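Local coordinates for protein SYE1 (Shewanella oneidensis, PDB 4AWT) that binds FMN and probably catalyses NAD(P)H-dependent redox chemistry at carbon-carbon double bonds, such as C=C reduction, at residues G105-P110 with N184-N189; D201-S206 with L214-A219. The protein carries 1 engineered substitution. One frame throughout, in Å; residues are numbered along the deposited sequence. Where two conformers were deposited one is given.

Overall arrangement
The fold is an eight-stranded parallel barrel; contact 1 lies in the loops following its third and fourth strands, while contact 2 joins a later loop to helix 212-225 on the outside of the barrel. Following the chain, 105-110 comes in the long loop after strand 96-102; contact 1 closes when 184-189, just after strand 177-181, reaches back to it across 73 intervening residues. Contact 2 then opens and closes a much shorter loop of seven residues, starting from the turn at 201-206. The two are in series, neither nesting nor crossing, with centres about 16 Å apart. They touch where Ile-188 CG2 packs on Leu-214 CB at 3.9 Å, linking helix 187-192 to helix 212-225.

Contact 1 (G105-P110 with N184-N189); sequences GRVTHP and NGYLIN. With BOG (octyl beta-D-glucopyranoside), chain D.
Val-107 sets CG1 anti to its backbone N (chi1 -177°), and Tyr-186 places CG anti to its carbonyl carbon (chi1 -62°), beside the backbone N; the two side chains thereby meet at about a right angle. This joins the loops after the third and fourth strands of a TIM barrel, close to the FMN site. Val-107, centre of an inverse gamma turn, puts CG1 3.7 Å from Tyr-186 CE1, an oblique approach, while its CG2 lies 3.5 Å from Gly-185 O. Gly-105 lies against Leu-187, whose CD1 is 3.7 Å from Gly-105 CA; a CB there would clash. The phenol end hydrogen-bonds both to Tyr-68 OH and to O4 of the bound octyl glucoside, the latter at 2.7 Å from Tyr-186 OH and near the ring plane. A phenylalanine here would probably keep the valine contact but leave the sugar hydroxyl and Tyr-68 without this hydrogen-bonding mate. Asn-184 O lies above one face of the Tyr-186 ring, offset toward its rim. Gln-190 also bridges the segments, bonding Arg-106 N and Gly-185 O, as does a water in the guanidinium plane that accepts from Arg-106 NE at 2.9 Å and donates to Gly-185 O at 2.8 Å.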
loop_
_atom_site.group_PDB
_atom_site.type_symbol
_atom_site.label_atom_id
_atom_site.label_comp_id
_atom_site.label_asym_id
_atom_site.label_seq_id
_atom_site.Cartn_x
_atom_site.Cartn_y
_atom_site.Cartn_z
ATOM N N GLY A 105 11.614 5.603 0.812
ATOM C CA GLY A 105 12.462 6.586 1.454
ATOM C C GLY A 105 13.565 5.899 2.173
ATOM O O GLY A 105 14.321 5.087 1.621
ATOM N N ARG A 106 13.697 6.186 3.486
ATOM C CA ARG A 106 14.797 5.678 4.274
ATOM C C ARG A 106 14.672 4.234 4.679
ATOM O O ARG A 106 15.613 3.681 5.271
ATOM C CB ARG A 106 14.958 6.513 5.561
ATOM C CG ARG A 106 13.859 6.250 6.569
ATOM C CD ARG A 106 13.914 7.256 7.700
ATOM N NE ARG A 106 12.813 7.044 8.612
ATOM C CZ ARG A 106 12.646 7.687 9.739
ATOM N NH1 ARG A 106 13.477 8.635 10.127
ATOM N NH2 ARG A 106 11.570 7.386 10.491
ATOM N N VAL A 107 13.530 3.583 4.401
ATOM C CA VAL A 107 13.344 2.183 4.817
ATOM C C VAL A 107 13.837 1.285 3.697
ATOM O O VAL A 107 13.083 0.713 2.921
ATOM C CB VAL A 107 11.901 1.919 5.230
ATOM C CG1 VAL A 107 11.772 0.495 5.718
ATOM C CG2 VAL A 107 11.431 2.896 6.285
ATOM N N THR A 108 15.162 1.223 3.586
ATOM C CA THR A 108 15.849 0.454 2.570
ATOM C C THR A 108 17.309 0.321 2.995
ATOM O O THR A 108 17.755 0.755 4.048
ATOM C CB THR A 108 15.666 1.071 1.192
ATOM O OG1 THR A 108 16.121 0.119 0.228
ATOM C CG2 THR A 108 16.393 2.397 1.031
ATOM N N HIS A 109 18.036 -0.348 2.130
ATOM C CA HIS A 109 19.462 -0.589 2.268
ATOM C C HIS A 109 20.079 -0.298 0.914
ATOM O O HIS A 109 19.440 -0.621 -0.100
ATOM C CB HIS A 109 19.705 -2.032 2.690
ATOM C CG HIS A 109 21.094 -2.344 2.975
ATOM N ND1 HIS A 109 22.000 -2.654 2.073
ATOM C CD2 HIS A 109 21.769 -2.443 4.138
ATOM C CE1 HIS A 109 23.190 -2.859 2.542
ATOM N NE2 HIS A 109 23.084 -2.760 3.865
ATOM N N PRO A 110 21.285 0.244 0.843
ATOM C CA PRO A 110 21.937 0.494 -0.445
ATOM C C PRO A 110 21.912 -0.670 -1.410
ATOM O O PRO A 110 21.849 -0.468 -2.635
ATOM C CB PRO A 110 23.381 0.914 -0.023
ATOM C CG PRO A 110 23.075 1.633 1.260
ATOM C CD PRO A 110 22.098 0.739 1.974
ATOM N N ASN A 184 2.871 3.373 6.658
ATOM C CA ASN A 184 3.771 2.395 7.220
ATOM C C ASN A 184 5.237 2.849 7.161
ATOM O O ASN A 184 6.140 2.033 6.957
ATOM C CB ASN A 184 3.546 1.034 6.582
ATOM C CG ASN A 184 2.147 0.552 6.885
ATOM O OD1 ASN A 184 1.427 1.131 7.673
ATOM N ND2 ASN A 184 1.751 -0.515 6.239
ATOM N N GLY A 185 5.465 4.117 7.452
ATOM C CA GLY A 185 6.803 4.600 7.664
ATOM C C GLY A 185 7.598 4.886 6.408
ATOM O O GLY A 185 8.806 5.165 6.525
ATOM N N TYR A 186 6.978 4.856 5.239
ATOM C CA TYR A 186 7.686 5.054 3.971
ATOM C C TYR A 186 7.825 6.535 3.659
ATOM O O TYR A 186 7.653 7.382 4.510
ATOM C CB TYR A 186 7.076 4.137 2.905
ATOM C CG TYR A 186 7.246 2.686 3.304
ATOM C CD1 TYR A 186 8.508 2.120 3.439
ATOM C CD2 TYR A 186 6.142 1.883 3.542
ATOM C CE1 TYR A 186 8.681 0.806 3.799
ATOM C CE2 TYR A 186 6.298 0.566 3.896
ATOM C CZ TYR A 186 7.550 0.006 4.038
ATOM O OH TYR A 186 7.651 -1.297 4.408
ATOM N N LEU A 187 8.273 6.883 2.427
ATOM C CA LEU A 187 8.789 8.224 2.190
ATOM C C LEU A 187 7.817 9.313 2.557
ATOM O O LEU A 187 8.167 10.261 3.274
ATOM C CB LEU A 187 9.197 8.400 0.720
ATOM C CG LEU A 187 9.796 9.776 0.434
ATOM C CD1 LEU A 187 11.084 10.044 1.176
ATOM C CD2 LEU A 187 9.991 9.933 -1.074
ATOM N N ILE A 188 6.596 9.253 2.032
ATOM C CA ILE A 188 5.665 10.345 2.319
ATOM C C ILE A 188 5.386 10.427 3.814
ATOM O O ILE A 188 5.280 11.518 4.393
ATOM C CB ILE A 188 4.407 10.254 1.455
ATOM C CG1 ILE A 188 4.806 10.324 -0.043
ATOM C CG2 ILE A 188 3.415 11.345 1.815
ATOM C CD1 ILE A 188 3.700 10.077 -0.959
ATOM N N ASN A 189 5.264 9.261 4.458
ATOM C CA ASN A 189 5.047 9.219 5.889
ATOM C C ASN A 189 6.200 9.828 6.666
ATOM O O ASN A 189 5.974 10.376 7.764
ATOM C CB ASN A 189 4.735 7.767 6.242
ATOM C CG ASN A 189 4.099 7.462 7.570
ATOM O OD1 ASN A 189 3.675 6.309 7.754
ATOM N ND2 ASN A 189 3.960 8.428 8.451
HETATM C C1 BOG D . 7.649 -5.976 5.608
HETATM O O1 BOG D . 7.870 -7.197 6.259
HETATM C C2 BOG D . 7.203 -6.158 4.191
HETATM O O2 BOG D . 8.207 -6.757 3.401
HETATM C C3 BOG D . 6.852 -4.826 3.509
HETATM O O3 BOG D . 6.224 -5.057 2.278
HETATM C C4 BOG D . 5.823 -4.107 4.392
HETATM O O4 BOG D . 5.552 -2.866 3.834
HETATM C C5 BOG D . 6.293 -3.978 5.836
HETATM O O5 BOG D . 6.545 -5.293 6.292
HETATM C C6 BOG D . 5.263 -3.311 6.711
HETATM O O6 BOG D . 5.870 -3.180 7.985
HETATM C "C1'" BOG D . 8.785 -7.139 7.327
HETATM C "C2'" BOG D . 9.167 -8.490 7.926
HETATM C "C3'" BOG D . 8.002 -9.391 8.203
HETATM C "C4'" BOG D . 8.142 -10.594 9.129
HETATM C "C5'" BOG D . 7.794 -11.846 8.318
HETATM C "C6'" BOG D . 9.041 -12.702 8.089
HETATM C "C7'" BOG D . 8.682 -13.941 7.249
HETATM C "C8'" BOG D . 9.764 -14.974 7.543
HETATM O O HOH W 1 10.565 5.268 8.693
#

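Contact 2 (D201-S206 with L214-A219); sequences DEYGGS and LDEVVA
Tyr-203 and Glu-216 meet at about a right angle, and their flat groups are likewise nearly perpendicular, the ring and carboxylate planes standing 85° apart. The phenol donates from OH to Glu-216 OE1 at 2.6 Å, a short bond received on the syn lone pair, the side of the other carboxylate oxygen. That acceptor lies at the edge of the tyrosine ring, in its plane, which also brings it within 3.4 Å of Tyr-203 CE1. Glu-216 attains this position with CG anti to the carbonyl carbon (chi1 -68°) and a chain extended beyond CG, so that it spans a gap in which the closest CA atoms, those of Tyr-203 and Leu-214, are 9.8 Å apart. Its second oxygen is held through water: one molecule donates to Glu-216 OE2 at 2.7 Å and, in the Glu-202 conformer described, also to Glu-202 OE2 at 2.6 Å. The two carboxylates are presumably both negative, and in this conformer the shared donor probably eases their repulsion. Ile-156 and Ile-160 of helix 153-172 touch the tyrosine and the glutamate respectively. On the loop side, Asp-201 OD1 accepts from Tyr-203 N at 3.0 Å, with the donor 60° out of the carboxylate plane. This bond defines an Asx turn, superposed on a type I beta turn from Asp-201 to Gly-204, and the arrangement pins that turn to an outer helix of the TIM barrel.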
loop_
_atom_site.group_PDB
_atom_site.type_symbol
_atom_site.label_atom_id
_atom_site.label_comp_id
_atom_site.label_asym_id
_atom_site.label_seq_id
_atom_site.Cartn_x
_atom_site.Cartn_y
_atom_site.Cartn_z
ATOM N N ASP A 201 12.627 23.973 5.915
ATOM C CA ASP A 201 12.045 24.617 4.751
ATOM C C ASP A 201 10.560 24.408 4.783
ATOM O O ASP A 201 9.979 24.060 5.790
ATOM C CB ASP A 201 12.735 24.123 3.499
ATOM C CG ASP A 201 12.407 22.668 3.138
ATOM O OD1 ASP A 201 11.724 21.974 3.878
ATOM O OD2 ASP A 201 12.894 22.270 2.059
ATOM N N GLU A 202 9.915 24.675 3.635
ATOM C CA GLU A 202 8.452 24.641 3.554
ATOM C C GLU A 202 7.900 23.218 3.642
ATOM O O GLU A 202 6.678 23.071 3.626
ATOM C CB GLU A 202 7.897 25.331 2.324
ATOM C CG GLU A 202 8.278 24.799 0.987
ATOM C CD GLU A 202 7.501 25.274 -0.216
ATOM O OE1 GLU A 202 6.462 25.939 0.020
ATOM O OE2 GLU A 202 7.925 24.992 -1.366
ATOM N N TYR A 203 8.734 22.197 3.727
ATOM C CA TYR A 203 8.273 20.817 3.858
ATOM C C TYR A 203 8.421 20.285 5.266
ATOM O O TYR A 203 8.154 19.090 5.471
ATOM C CB TYR A 203 8.981 19.924 2.847
ATOM C CG TYR A 203 8.653 20.257 1.429
ATOM C CD1 TYR A 203 7.551 19.673 0.780
ATOM C CD2 TYR A 203 9.416 21.144 0.690
ATOM C CE1 TYR A 203 7.249 19.968 -0.510
ATOM C CE2 TYR A 203 9.090 21.459 -0.601
ATOM C CZ TYR A 203 8.021 20.866 -1.213
ATOM O OH TYR A 203 7.733 21.205 -2.524
ATOM N N GLY A 204 8.740 21.122 6.263
ATOM C CA GLY A 204 8.697 20.661 7.626
ATOM C C GLY A 204 8.363 21.794 8.573
ATOM O O GLY A 204 8.242 22.946 8.146
ATOM N N GLY A 205 8.193 21.316 9.789
ATOM C CA GLY A 205 7.772 21.982 10.999
ATOM C C GLY A 205 6.269 22.003 11.173
ATOM O O GLY A 205 5.640 21.097 11.788
ATOM N N SER A 206 5.704 23.035 10.570
ATOM C CA SER A 206 4.262 23.138 10.783
ATOM C C SER A 206 3.465 21.993 10.172
ATOM O O SER A 206 3.975 21.263 9.327
ATOM C CB SER A 206 3.765 24.439 10.180
ATOM O OG SER A 206 3.773 24.337 8.749
ATOM N N LEU A 214 2.800 15.362 0.575
ATOM C CA LEU A 214 1.600 14.595 0.268
ATOM C C LEU A 214 0.709 15.351 -0.698
ATOM O O LEU A 214 0.214 14.814 -1.697
ATOM C CB LEU A 214 0.855 14.290 1.560
ATOM C CG LEU A 214 -0.496 13.607 1.390
ATOM C CD1 LEU A 214 -0.380 12.193 0.834
ATOM C CD2 LEU A 214 -1.235 13.569 2.726
ATOM N N ASP A 215 0.428 16.642 -0.380
ATOM C CA ASP A 215 -0.429 17.444 -1.197
ATOM C C ASP A 215 0.040 17.501 -2.645
ATOM O O ASP A 215 -0.718 17.353 -3.589
ATOM C CB ASP A 215 -0.522 18.852 -0.592
ATOM C CG ASP A 215 -1.533 19.726 -1.260
ATOM O OD1 ASP A 215 -2.647 19.309 -1.504
ATOM O OD2 ASP A 215 -1.267 20.919 -1.327
ATOM N N GLU A 216 1.350 17.776 -2.809
ATOM C CA GLU A 216 1.904 17.953 -4.118
ATOM C C GLU A 216 1.964 16.669 -4.918
ATOM O O GLU A 216 1.731 16.652 -6.142
ATOM C CB GLU A 216 3.291 18.596 -4.006
ATOM C CG GLU A 216 3.200 20.030 -3.494
ATOM C CD GLU A 216 4.525 20.722 -3.284
ATOM O OE1 GLU A 216 5.567 20.061 -3.457
ATOM O OE2 GLU A 216 4.546 21.900 -2.908
ATOM N N VAL A 217 2.285 15.546 -4.254
ATOM C CA VAL A 217 2.261 14.254 -4.923
ATOM C C VAL A 217 0.845 13.923 -5.378
ATOM O O VAL A 217 0.629 13.525 -6.517
ATOM C CB VAL A 217 2.867 13.158 -4.033
ATOM C CG1 VAL A 217 2.639 11.780 -4.670
ATOM C CG2 VAL A 217 4.339 13.369 -3.779
ATOM N N VAL A 218 -0.143 14.076 -4.471
ATOM C CA VAL A 218 -1.530 13.784 -4.837
ATOM C C VAL A 218 -1.977 14.672 -5.975
ATOM O O VAL A 218 -2.647 14.216 -6.895
ATOM C CB VAL A 218 -2.433 13.841 -3.618
ATOM C CG1 VAL A 218 -3.898 13.766 -4.008
ATOM C CG2 VAL A 218 -2.069 12.721 -2.652
ATOM N N ALA A 219 -1.618 15.961 -5.933
ATOM C CA ALA A 219 -2.031 16.835 -7.030
ATOM C C ALA A 219 -1.518 16.329 -8.354
ATOM O O ALA A 219 -2.247 16.356 -9.348
ATOM C CB ALA A 219 -1.502 18.261 -6.788
HETATM O O HOH W 2 6.269 23.993 -3.125
#